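Local coordinates for T9SS C-terminal target domain-containing protein (Bacteroides cellulosilyticus, PDB 5JVK) that probably hydrolyses O-glycosidic bonds as a family 39 glycoside hydrolase from a gut symbiont, its chain built round an eight-stranded (beta/alpha) barrel, at residues P15-S19 against D398-K402; F122-R126 against K164-K168; I188-T192 against D232-L236; L237-Y241 against D280-G284. All blocks are in the same frame, centred on the assembly; numbering follows the deposited sequence.

Overall arrangement
Contact 1 joins the N-terminal segment 15-19 to the loop before helix 403-415, the helix that follows the last barrel strand, and so ties the N-terminal sheet to the barrel. Contact 2 lies beside it, centres 15 Å apart, where helix 118-127 meets the turn into strand 168-174; Val18 CG2 reaches Leu124 CD2 at 3.7 Å, so helix 118-127 also packs against contact 1. Contacts 3 and 4 share helix 229-247 and have centres 13 Å apart, across the chain's centre from contact 1, with about 42 and 41 Å between centres. Contacts 2, 3 and 4 follow one another along the chain inside the loop that contact 1 closes.

Contact 1 of 4, residues P15-S19 against D398-K402; sequences PVLVS and DFSPK
Leu17 faces Ser400 and Pro401 across a seam that is apolar on one side and bridged by water on the other. Its CB lies 3.8 Å from Pro401 CD, touching the proline ring at the corner next to the nitrogen. CG is turned anti to the carbonyl carbon (chi1 -64°), which swings the branch along the loop, and CD1 ends 3.9 Å from Ser400 CA. Proline suits the facing position because its rigid ring offers carbon on a backbone with no N-H to satisfy; its CG also rests 3.7 Å from Leu17 O. Val18 adds a looser contact, CG2 to Pro401 CB. The polar link is a bridging water that donates to Pro15 O and to Phe399 O (2.9 Å) while accepting from Leu17 N (3.0 Å), tying three backbone groups together. Phe399 takes a positive phi in the tight bend, which is held by an Asx turn: Ser400 N gives its hydrogen to Asp398 OD2 at 3.1 Å. Around this seam, Leu17 pairs by backbone bonds with Ala92 of strand 83-94, and Pro401 packs on the same residue. Val18 leans on Met127 of helix 118-127, while Phe399 makes a cation-pi contact with Lys120 of that helix.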
loop_
_atom_site.group_PDB
_atom_site.type_symbol
_atom_site.label_atom_id
_atom_site.label_comp_id
_atom_site.label_asym_id
_atom_site.label_seq_id
_atom_site.Cartn_x
_atom_site.Cartn_y
_atom_site.Cartn_z
ATOM N N PRO A 15 11.737 -19.596 -1.653
ATOM C CA PRO A 15 10.565 -18.899 -2.210
ATOM C C PRO A 15 10.225 -17.585 -1.505
ATOM O O PRO A 15 9.704 -16.672 -2.142
ATOM C CB PRO A 15 9.428 -19.908 -2.019
ATOM C CG PRO A 15 10.100 -21.230 -1.993
ATOM C CD PRO A 15 11.420 -20.998 -1.321
ATOM N N VAL A 16 10.511 -17.511 -0.208
ATOM C CA VAL A 16 10.349 -16.297 0.581
ATOM C C VAL A 16 11.707 -15.589 0.671
ATOM O O VAL A 16 12.605 -16.053 1.378
ATOM C CB VAL A 16 9.814 -16.632 1.993
ATOM C CG1 VAL A 16 9.680 -15.375 2.846
ATOM C CG2 VAL A 16 8.479 -17.365 1.895
ATOM N N LEU A 17 11.847 -14.470 -0.046
ATOM C CA LEU A 17 13.078 -13.658 -0.036
ATOM C C LEU A 17 12.979 -12.447 0.917
ATOM O O LEU A 17 13.618 -11.414 0.699
ATOM C CB LEU A 17 13.419 -13.211 -1.469
ATOM C CG LEU A 17 13.758 -14.339 -2.456
ATOM C CD1 LEU A 17 13.689 -13.855 -3.897
ATOM C CD2 LEU A 17 15.129 -14.939 -2.167
ATOM N N VAL A 18 12.184 -12.595 1.979
ATOM C CA VAL A 18 12.016 -11.579 3.017
ATOM C C VAL A 18 12.117 -12.272 4.369
ATOM O O VAL A 18 11.563 -13.354 4.546
ATOM C CB VAL A 18 10.636 -10.902 2.907
ATOM C CG1 VAL A 18 10.423 -9.904 4.040
ATOM C CG2 VAL A 18 10.485 -10.225 1.551
ATOM N N SER A 19 12.799 -11.642 5.324
ATOM C CA SER A 19 12.956 -12.214 6.662
ATOM C C SER A 19 13.001 -11.119 7.727
ATOM O O SER A 19 13.727 -10.136 7.575
ATOM C CB SER A 19 14.226 -13.073 6.708
ATOM O OG SER A 19 14.402 -13.698 7.968
ATOM N N ASP A 398 8.667 -12.593 -9.902
ATOM C CA ASP A 398 9.306 -13.760 -9.263
ATOM C C ASP A 398 9.364 -13.689 -7.721
ATOM O O ASP A 398 10.151 -14.410 -7.099
ATOM C CB ASP A 398 10.713 -14.000 -9.855
ATOM C CG ASP A 398 11.683 -12.847 -9.599
ATOM O OD1 ASP A 398 12.784 -12.865 -10.186
ATOM O OD2 ASP A 398 11.356 -11.918 -8.833
ATOM N N PHE A 399 8.547 -12.816 -7.122
ATOM C CA PHE A 399 8.482 -12.590 -5.666
ATOM C C PHE A 399 9.766 -12.006 -5.041
ATOM O O PHE A 399 9.932 -12.028 -3.822
ATOM C CB PHE A 399 7.997 -13.856 -4.936
ATOM C CG PHE A 399 6.607 -14.283 -5.331
ATOM C CD1 PHE A 399 5.499 -13.854 -4.604
ATOM C CD2 PHE A 399 6.401 -15.103 -6.439
ATOM C CE1 PHE A 399 4.214 -14.241 -4.971
ATOM C CE2 PHE A 399 5.117 -15.492 -6.812
ATOM C CZ PHE A 399 4.023 -15.059 -6.076
ATOM N N SER A 400 10.640 -11.438 -5.873
ATOM C CA SER A 400 11.843 -10.759 -5.401
ATOM C C SER A 400 11.436 -9.362 -4.931
ATOM O O SER A 400 10.746 -8.655 -5.667
ATOM C CB SER A 400 12.867 -10.651 -6.533
ATOM O OG SER A 400 14.064 -10.046 -6.091
ATOM N N PRO A 401 11.848 -8.956 -3.712
ATOM C CA PRO A 401 11.456 -7.636 -3.211
ATOM C C PRO A 401 12.200 -6.493 -3.900
ATOM O O PRO A 401 13.404 -6.600 -4.150
ATOM C CB PRO A 401 11.823 -7.700 -1.725
ATOM C CG PRO A 401 12.967 -8.647 -1.672
ATOM C CD PRO A 401 12.701 -9.671 -2.743
ATOM N N LYS A 402 11.465 -5.431 -4.221
ATOM C CA LYS A 402 12.044 -4.177 -4.696
ATOM C C LYS A 402 12.317 -3.301 -3.465
ATOM O O LYS A 402 11.826 -3.618 -2.375
ATOM C CB LYS A 402 11.080 -3.486 -5.663
ATOM C CG LYS A 402 10.818 -4.278 -6.942
ATOM C CD LYS A 402 9.539 -3.840 -7.636
ATOM C CE LYS A 402 9.620 -2.399 -8.108
ATOM N NZ LYS A 402 8.422 -1.993 -8.889
HETATM O O HOH W 1 9.437 -13.883 -1.715
#

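Contact 2 of 4, residues F122-R126 against K164-K168; sequences FRLIR and KEGIK
Glu165 bends back over the helical turn Phe122-Arg126 and lays its side chain against backbone and aliphatic carbon. CG comes 3.5 Å from Phe122 O, an oxygen already bonded to Arg126 N within the helix. The chain bends at chi2 (-73°), which sets the carboxylate against the helix surface, with OE1 3.3 Å from Arg126 CG and OE2 3.6 Å from Arg123 CA. The Arg126 guanidinium stands almost upright to this carboxylate, planes 80° apart, with the carbonyl oxygen of Glu165 near its edge. Beside the carboxylate lies an apolar patch: Ile167 CD1 touches both Phe122 CD2 (4.0 Å) and Ile125 CG2 (3.9 Å). Isoleucine is long enough here to meet two helix side chains with one methyl, and Ile125 CD1 in turn covers the centre of one face of the Phe122 ring. Farther out, Phe158 and Ala161 pack against Phe122, as does Ile133, placing the contact between helices 118-127 and 153-164, against strand 132-138 of the barrel. Arg126 NH2 is hydrogen-bonded to Ile97 O, so its polar end has a partner outside the two segments. The 4.6 Å from Arg126 NE to Glu165 OE1 is too long for a salt bridge, though the opposite charges would probably still attract at longer range.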
loop_
_atom_site.group_PDB
_atom_site.type_symbol
_atom_site.label_atom_id
_atom_site.label_comp_id
_atom_site.label_asym_id
_atom_site.label_seq_id
_atom_site.Cartn_x
_atom_site.Cartn_y
_atom_site.Cartn_z
ATOM N N PHE A 122 0.367 -13.694 1.430
ATOM C CA PHE A 122 -0.114 -12.995 2.635
ATOM C C PHE A 122 0.890 -12.952 3.783
ATOM O O PHE A 122 0.808 -12.062 4.630
ATOM C CB PHE A 122 -1.472 -13.532 3.102
ATOM C CG PHE A 122 -2.628 -12.826 2.462
ATOM C CD1 PHE A 122 -2.989 -13.105 1.149
ATOM C CD2 PHE A 122 -3.317 -11.835 3.150
ATOM C CE1 PHE A 122 -4.038 -12.429 0.547
ATOM C CE2 PHE A 122 -4.367 -11.158 2.556
ATOM C CZ PHE A 122 -4.730 -11.454 1.252
ATOM N N ARG A 123 1.824 -13.897 3.808
ATOM C CA ARG A 123 2.975 -13.828 4.714
ATOM C C ARG A 123 3.889 -12.662 4.316
ATOM O O ARG A 123 4.411 -11.953 5.179
ATOM C CB ARG A 123 3.744 -15.153 4.697
ATOM C CG ARG A 123 4.847 -15.289 5.739
ATOM C CD ARG A 123 5.416 -16.704 5.724
ATOM N NE ARG A 123 6.840 -16.746 6.072
ATOM C CZ ARG A 123 7.662 -17.777 5.845
ATOM N NH1 ARG A 123 7.231 -18.899 5.262
ATOM N NH2 ARG A 123 8.943 -17.688 6.205
ATOM N N LEU A 124 4.070 -12.470 3.008
ATOM C CA LEU A 124 4.857 -11.349 2.482
ATOM C C LEU A 124 4.155 -10.000 2.685
ATOM O O LEU A 124 4.818 -8.996 2.939
ATOM C CB LEU A 124 5.189 -11.567 1.001
ATOM C CG LEU A 124 6.129 -12.743 0.703
ATOM C CD1 LEU A 124 5.992 -13.220 -0.732
ATOM C CD2 LEU A 124 7.572 -12.370 0.997
ATOM N N ILE A 125 2.826 -9.982 2.570
ATOM C CA ILE A 125 2.029 -8.786 2.875
ATOM C C ILE A 125 2.143 -8.414 4.356
ATOM O O ILE A 125 2.262 -7.231 4.685
ATOM C CB ILE A 125 0.537 -8.955 2.471
ATOM C CG1 ILE A 125 0.402 -9.025 0.944
ATOM C CG2 ILE A 125 -0.316 -7.799 3.000
ATOM C CD1 ILE A 125 -0.875 -9.677 0.451
ATOM N N ARG A 126 2.102 -9.420 5.233
ATOM C CA ARG A 126 2.219 -9.215 6.686
ATOM C C ARG A 126 3.546 -8.567 7.088
ATOM O O ARG A 126 3.560 -7.618 7.874
ATOM C CB ARG A 126 2.036 -10.544 7.443
ATOM C CG ARG A 126 2.354 -10.510 8.938
ATOM C CD ARG A 126 1.498 -9.514 9.703
ATOM N NE ARG A 126 1.877 -9.457 11.117
ATOM C CZ ARG A 126 2.956 -8.838 11.609
ATOM N NH1 ARG A 126 3.809 -8.186 10.814
ATOM N NH2 ARG A 126 3.183 -8.863 12.921
ATOM N N LYS A 164 -5.862 -15.128 8.847
ATOM C CA LYS A 164 -4.684 -15.752 9.465
ATOM C C LYS A 164 -3.584 -14.741 9.785
ATOM O O LYS A 164 -2.883 -14.897 10.782
ATOM C CB LYS A 164 -4.120 -16.880 8.589
ATOM C CG LYS A 164 -5.034 -18.094 8.507
ATOM C CD LYS A 164 -4.296 -19.352 8.072
ATOM C CE LYS A 164 -5.209 -20.570 8.145
ATOM N NZ LYS A 164 -4.470 -21.839 7.890
ATOM N N GLU A 165 -3.444 -13.710 8.947
ATOM C CA GLU A 165 -2.422 -12.672 9.140
ATOM C C GLU A 165 -2.966 -11.372 9.759
ATOM O O GLU A 165 -2.259 -10.366 9.794
ATOM C CB GLU A 165 -1.706 -12.390 7.809
ATOM C CG GLU A 165 -0.987 -13.601 7.202
ATOM C CD GLU A 165 0.296 -14.001 7.923
ATOM O OE1 GLU A 165 0.668 -13.362 8.931
ATOM O OE2 GLU A 165 0.946 -14.971 7.474
ATOM N N GLY A 166 -4.203 -11.403 10.263
ATOM C CA GLY A 166 -4.801 -10.276 10.982
ATOM C C GLY A 166 -5.027 -9.053 10.116
ATOM O O GLY A 166 -4.670 -7.938 10.502
ATOM N N ILE A 167 -5.622 -9.269 8.946
ATOM C CA ILE A 167 -5.794 -8.228 7.937
ATOM C C ILE A 167 -7.284 -8.087 7.615
ATOM O O ILE A 167 -7.971 -9.088 7.421
ATOM C CB ILE A 167 -4.974 -8.569 6.669
ATOM C CG1 ILE A 167 -3.471 -8.439 6.962
ATOM C CG2 ILE A 167 -5.352 -7.669 5.497
ATOM C CD1 ILE A 167 -2.572 -9.120 5.951
ATOM N N LYS A 168 -7.769 -6.846 7.570
ATOM C CA LYS A 168 -9.155 -6.551 7.198
ATOM C C LYS A 168 -9.266 -6.376 5.680
ATOM O O LYS A 168 -8.736 -5.399 5.144
ATOM C CB LYS A 168 -9.642 -5.272 7.881
ATOM C CG LYS A 168 -9.781 -5.373 9.388
ATOM C CD LYS A 168 -10.451 -4.126 9.944
ATOM C CE LYS A 168 -10.340 -4.053 11.458
ATOM N NZ LYS A 168 -10.771 -2.724 11.975
#

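Contact 3 of 4, residues I188-T192 against D232-L236; sequences IPFPT and DYLPL
In the (beta/alpha) barrel, the long loop that follows strand 168-174 folds over the start of helix 229-247, and Phe190 carries much of the contact. With CG anti to its own backbone N (chi1 -172°), the ring extends straight toward the helix. Its CZ comes 3.5 Å from Tyr233 CD1, the two rings near parallel, inclined by 27°, but slid so far apart that they barely overlap. CE2 approaches Asp232 O at the ring edge, 3.6 Å away, and also touches Leu236 CB. A flat hydrocarbon does well in this position, since it can lie against the Asp232 carbonyl at its edge and against Tyr233 and Leu236. Pro191 follows on with its CG 3.7 Å from Leu236 CD2, while its own CD covers part of one Phe190 face. Trp221 meets Phe190 edge-to-face from beyond the segments, and the Tyr233 hydroxyl is bonded to Leu220 O, which anchors that ring at its far end. Pro189, at the centre of an inverse gamma turn, gives the loop its sharp bend. Among the partly exposed residues, Thr192 CG2 lies beside Asp232 OD1, while Asp232 OD2 accepts from Asp228 N. The Ile188 side chain runs head-on toward that of Asp232, its CD1 stopping 3.4 Å from Asp232 OD2.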
loop_
_atom_site.group_PDB
_atom_site.type_symbol
_atom_site.label_atom_id
_atom_site.label_comp_id
_atom_site.label_asym_id
_atom_site.label_seq_id
_atom_site.Cartn_x
_atom_site.Cartn_y
_atom_site.Cartn_z
ATOM N N ILE A 188 -23.814 2.728 -21.458
ATOM C CA ILE A 188 -22.466 2.604 -20.871
ATOM C C ILE A 188 -22.279 1.245 -20.185
ATOM O O ILE A 188 -23.269 0.587 -19.868
ATOM C CB ILE A 188 -22.202 3.742 -19.849
ATOM C CG1 ILE A 188 -23.348 3.852 -18.827
ATOM C CG2 ILE A 188 -22.017 5.073 -20.571
ATOM C CD1 ILE A 188 -23.105 4.866 -17.730
ATOM N N PRO A 189 -21.016 0.822 -19.935
ATOM C CA PRO A 189 -20.790 -0.429 -19.191
ATOM C C PRO A 189 -20.997 -0.233 -17.676
ATOM O O PRO A 189 -20.055 -0.317 -16.883
ATOM C CB PRO A 189 -19.346 -0.797 -19.557
ATOM C CG PRO A 189 -18.687 0.514 -19.811
ATOM C CD PRO A 189 -19.742 1.426 -20.380
ATOM N N PHE A 190 -22.251 0.011 -17.303
ATOM C CA PHE A 190 -22.644 0.397 -15.947
ATOM C C PHE A 190 -24.178 0.353 -15.896
ATOM O O PHE A 190 -24.825 0.889 -16.800
ATOM C CB PHE A 190 -22.136 1.811 -15.634
ATOM C CG PHE A 190 -22.317 2.231 -14.201
ATOM C CD1 PHE A 190 -21.331 1.965 -13.255
ATOM C CD2 PHE A 190 -23.463 2.914 -13.797
ATOM C CE1 PHE A 190 -21.489 2.359 -11.934
ATOM C CE2 PHE A 190 -23.626 3.311 -12.476
ATOM C CZ PHE A 190 -22.637 3.033 -11.544
ATOM N N PRO A 191 -24.767 -0.290 -14.866
ATOM C CA PRO A 191 -26.219 -0.521 -14.882
ATOM C C PRO A 191 -27.054 0.761 -14.797
ATOM O O PRO A 191 -27.010 1.459 -13.780
ATOM C CB PRO A 191 -26.448 -1.399 -13.645
ATOM C CG PRO A 191 -25.327 -1.057 -12.730
ATOM C CD PRO A 191 -24.151 -0.808 -13.629
ATOM N N THR A 192 -27.789 1.059 -15.873
ATOM C CA THR A 192 -28.684 2.224 -15.941
ATOM C C THR A 192 -30.187 1.887 -16.035
ATOM O O THR A 192 -31.011 2.804 -16.018
ATOM C CB THR A 192 -28.297 3.156 -17.113
ATOM O OG1 THR A 192 -28.243 2.409 -18.334
ATOM C CG2 THR A 192 -26.943 3.805 -16.854
ATOM N N ASP A 232 -26.077 8.873 -13.555
ATOM C CA ASP A 232 -25.859 7.420 -13.689
ATOM C C ASP A 232 -25.570 6.725 -12.359
ATOM O O ASP A 232 -26.239 5.746 -12.015
ATOM C CB ASP A 232 -24.719 7.133 -14.676
ATOM C CG ASP A 232 -25.014 7.627 -16.088
ATOM O OD1 ASP A 232 -26.198 7.685 -16.486
ATOM O OD2 ASP A 232 -24.048 7.954 -16.808
ATOM N N TYR A 233 -24.583 7.227 -11.618
ATOM C CA TYR A 233 -24.114 6.557 -10.399
ATOM C C TYR A 233 -25.104 6.646 -9.231
ATOM O O TYR A 233 -25.391 5.634 -8.594
ATOM C CB TYR A 233 -22.745 7.100 -9.966
ATOM C CG TYR A 233 -22.041 6.214 -8.961
ATOM C CD1 TYR A 233 -21.077 5.288 -9.368
ATOM C CD2 TYR A 233 -22.344 6.291 -7.600
ATOM C CE1 TYR A 233 -20.434 4.472 -8.448
ATOM C CE2 TYR A 233 -21.712 5.476 -6.677
ATOM C CZ TYR A 233 -20.762 4.569 -7.105
ATOM O OH TYR A 233 -20.128 3.775 -6.184
ATOM N N LEU A 234 -25.611 7.843 -8.948
ATOM C CA LEU A 234 -26.496 8.051 -7.791
ATOM C C LEU A 234 -27.802 7.225 -7.838
ATOM O O LEU A 234 -28.231 6.720 -6.799
ATOM C CB LEU A 234 -26.782 9.549 -7.576
ATOM C CG LEU A 234 -27.630 9.978 -6.370
ATOM C CD1 LEU A 234 -27.122 9.380 -5.063
ATOM C CD2 LEU A 234 -27.659 11.495 -6.274
ATOM N N PRO A 235 -28.432 7.083 -9.025
ATOM C CA PRO A 235 -29.554 6.144 -9.148
ATOM C C PRO A 235 -29.228 4.707 -8.741
ATOM O O PRO A 235 -29.997 4.100 -7.997
ATOM C CB PRO A 235 -29.897 6.213 -10.636
ATOM C CG PRO A 235 -29.594 7.620 -10.999
ATOM C CD PRO A 235 -28.412 8.029 -10.159
ATOM N N LEU A 236 -28.105 4.181 -9.226
ATOM C CA LEU A 236 -27.639 2.845 -8.842
ATOM C C LEU A 236 -27.394 2.777 -7.334
ATOM O O LEU A 236 -27.800 1.821 -6.676
ATOM C CB LEU A 236 -26.367 2.474 -9.621
ATOM C CG LEU A 236 -25.673 1.112 -9.429
ATOM C CD1 LEU A 236 -24.851 1.053 -8.156
ATOM C CD2 LEU A 236 -26.651 -0.052 -9.456
#

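Contact 4 of 4, residues L237-Y241 against D280-G284; sequences LKVVY and DFQDG
Tyr241 and Phe281 form the centre of this contact, and a single hydrogen bond marks its polar end. The Tyr241 hydroxyl donates to Asp283 OD1 at 2.7 Å, on the syn side of the carboxylate and 31° out of its plane. Tyrosine answers the need here, as its ring spans the distance from helix to loop and still ends in a donor. The other carboxylate oxygen, Asp283 OD2, is held by a salt bridge to Lys245 and by Leu253 N; this double grip would tend to favour the charged form and fixes the group that Tyr241 meets.

The second kind of interaction is packing over flat groups. The peptide joining Phe281 to Gln282 covers one face of the Tyr241 ring, with Phe281 C 3.5 Å above its plane toward the rim. Phe281 in turn offers a face to Lys238: CG stands 3.6 Å from the ring centroid and only 4° off the normal, a CH-pi contact, and the extended chain carries Lys238 CE on to Phe281 CE2 at 3.6 Å. At this exposed position a lysine can rest its methylenes on the aromatic ring while the amine continues beyond it.

Leu237 packs by its carbons: CG against the Phe281 carbonyl oxygen (3.3 Å) and CD2 against Gln282 CG (3.5 Å).

Strand 252-255 of the barrel lies against these residues, with Leu253 touching both Leu237 and Tyr241; helix 229-247 thus packs on it, and the loop 280-284 passes directly into the next strand, 284-287.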
loop_
_atom_site.group_PDB
_atom_site.type_symbol
_atom_site.label_atom_id
_atom_site.label_comp_id
_atom_site.label_asym_id
_atom_site.label_seq_id
_atom_site.Cartn_x
_atom_site.Cartn_y
_atom_site.Cartn_z
ATOM N N LEU A 237 -26.740 3.805 -6.801
ATOM C CA LEU A 237 -26.406 3.890 -5.378
ATOM C C LEU A 237 -27.643 3.947 -4.468
ATOM O O LEU A 237 -27.639 3.360 -3.382
ATOM C CB LEU A 237 -25.515 5.116 -5.139
ATOM C CG LEU A 237 -24.875 5.352 -3.770
ATOM C CD1 LEU A 237 -23.978 4.184 -3.376
ATOM C CD2 LEU A 237 -24.106 6.674 -3.782
ATOM N N LYS A 238 -28.690 4.646 -4.915
ATOM C CA LYS A 238 -29.957 4.749 -4.160
ATOM C C LYS A 238 -30.696 3.415 -3.993
ATOM O O LYS A 238 -31.467 3.258 -3.047
ATOM C CB LYS A 238 -30.896 5.787 -4.796
ATOM C CG LYS A 238 -30.543 7.223 -4.445
ATOM C CD LYS A 238 -31.403 8.229 -5.193
ATOM C CE LYS A 238 -31.230 9.626 -4.615
ATOM N NZ LYS A 238 -31.826 10.686 -5.472
ATOM N N VAL A 239 -30.469 2.478 -4.915
ATOM C CA VAL A 239 -31.005 1.116 -4.815
ATOM C C VAL A 239 -30.057 0.226 -4.000
ATOM O O VAL A 239 -30.506 -0.495 -3.110
ATOM C CB VAL A 239 -31.253 0.492 -6.215
ATOM C CG1 VAL A 239 -31.811 -0.925 -6.098
ATOM C CG2 VAL A 239 -32.193 1.371 -7.033
ATOM N N VAL A 240 -28.758 0.289 -4.302
ATOM C CA VAL A 240 -27.748 -0.578 -3.661
ATOM C C VAL A 240 -27.600 -0.339 -2.152
ATOM O O VAL A 240 -27.511 -1.300 -1.388
ATOM C CB VAL A 240 -26.363 -0.460 -4.362
ATOM C CG1 VAL A 240 -25.256 -1.155 -3.568
ATOM C CG2 VAL A 240 -26.431 -1.046 -5.763
ATOM N N TYR A 241 -27.570 0.924 -1.732
ATOM C CA TYR A 241 -27.301 1.259 -0.328
ATOM C C TYR A 241 -28.324 0.674 0.662
ATOM O O TYR A 241 -27.921 -0.011 1.601
ATOM C CB TYR A 241 -27.135 2.772 -0.132
ATOM C CG TYR A 241 -26.763 3.173 1.279
ATOM C CD1 TYR A 241 -25.444 3.066 1.735
ATOM C CD2 TYR A 241 -27.725 3.663 2.164
ATOM C CE1 TYR A 241 -25.098 3.436 3.029
ATOM C CE2 TYR A 241 -27.388 4.033 3.460
ATOM C CZ TYR A 241 -26.075 3.919 3.888
ATOM O OH TYR A 241 -25.746 4.287 5.169
ATOM N N ASP A 280 -26.782 10.887 2.088
ATOM C CA ASP A 280 -27.240 9.769 2.937
ATOM C C ASP A 280 -27.048 8.377 2.340
ATOM O O ASP A 280 -27.070 7.390 3.078
ATOM C CB ASP A 280 -28.721 9.928 3.307
ATOM C CG ASP A 280 -28.971 11.083 4.247
ATOM O OD1 ASP A 280 -28.250 11.206 5.261
ATOM O OD2 ASP A 280 -29.903 11.867 3.980
ATOM N N PHE A 281 -26.861 8.290 1.023
ATOM C CA PHE A 281 -26.783 6.993 0.337
ATOM C C PHE A 281 -25.378 6.371 0.300
ATOM O O PHE A 281 -25.135 5.426 -0.459
ATOM C CB PHE A 281 -27.397 7.120 -1.065
ATOM C CG PHE A 281 -28.837 7.557 -1.038
ATOM C CD1 PHE A 281 -29.853 6.630 -0.804
ATOM C CD2 PHE A 281 -29.178 8.895 -1.196
ATOM C CE1 PHE A 281 -31.183 7.029 -0.755
ATOM C CE2 PHE A 281 -30.507 9.301 -1.146
ATOM C CZ PHE A 281 -31.511 8.367 -0.927
ATOM N N GLN A 282 -24.458 6.905 1.113
ATOM C CA GLN A 282 -23.161 6.272 1.379
ATOM C C GLN A 282 -22.776 6.388 2.851
ATOM O O GLN A 282 -23.293 7.238 3.583
ATOM C CB GLN A 282 -22.035 6.920 0.566
ATOM C CG GLN A 282 -22.389 7.351 -0.845
ATOM C CD GLN A 282 -22.488 8.850 -1.021
ATOM O OE1 GLN A 282 -23.091 9.555 -0.209
ATOM N NE2 GLN A 282 -21.897 9.348 -2.096
ATOM N N ASP A 283 -21.859 5.516 3.259
ATOM C CA ASP A 283 -21.115 5.665 4.510
ATOM C C ASP A 283 -19.771 6.367 4.263
ATOM O O ASP A 283 -19.214 6.991 5.166
ATOM C CB ASP A 283 -20.890 4.296 5.152
ATOM C CG ASP A 283 -22.185 3.532 5.369
ATOM O OD1 ASP A 283 -23.174 4.142 5.820
ATOM O OD2 ASP A 283 -22.214 2.318 5.082
ATOM N N GLY A 284 -19.250 6.248 3.044
ATOM C CA GLY A 284 -18.045 6.963 2.640
ATOM C C GLY A 284 -17.846 6.913 1.139
ATOM O O GLY A 284 -18.634 6.285 0.427
#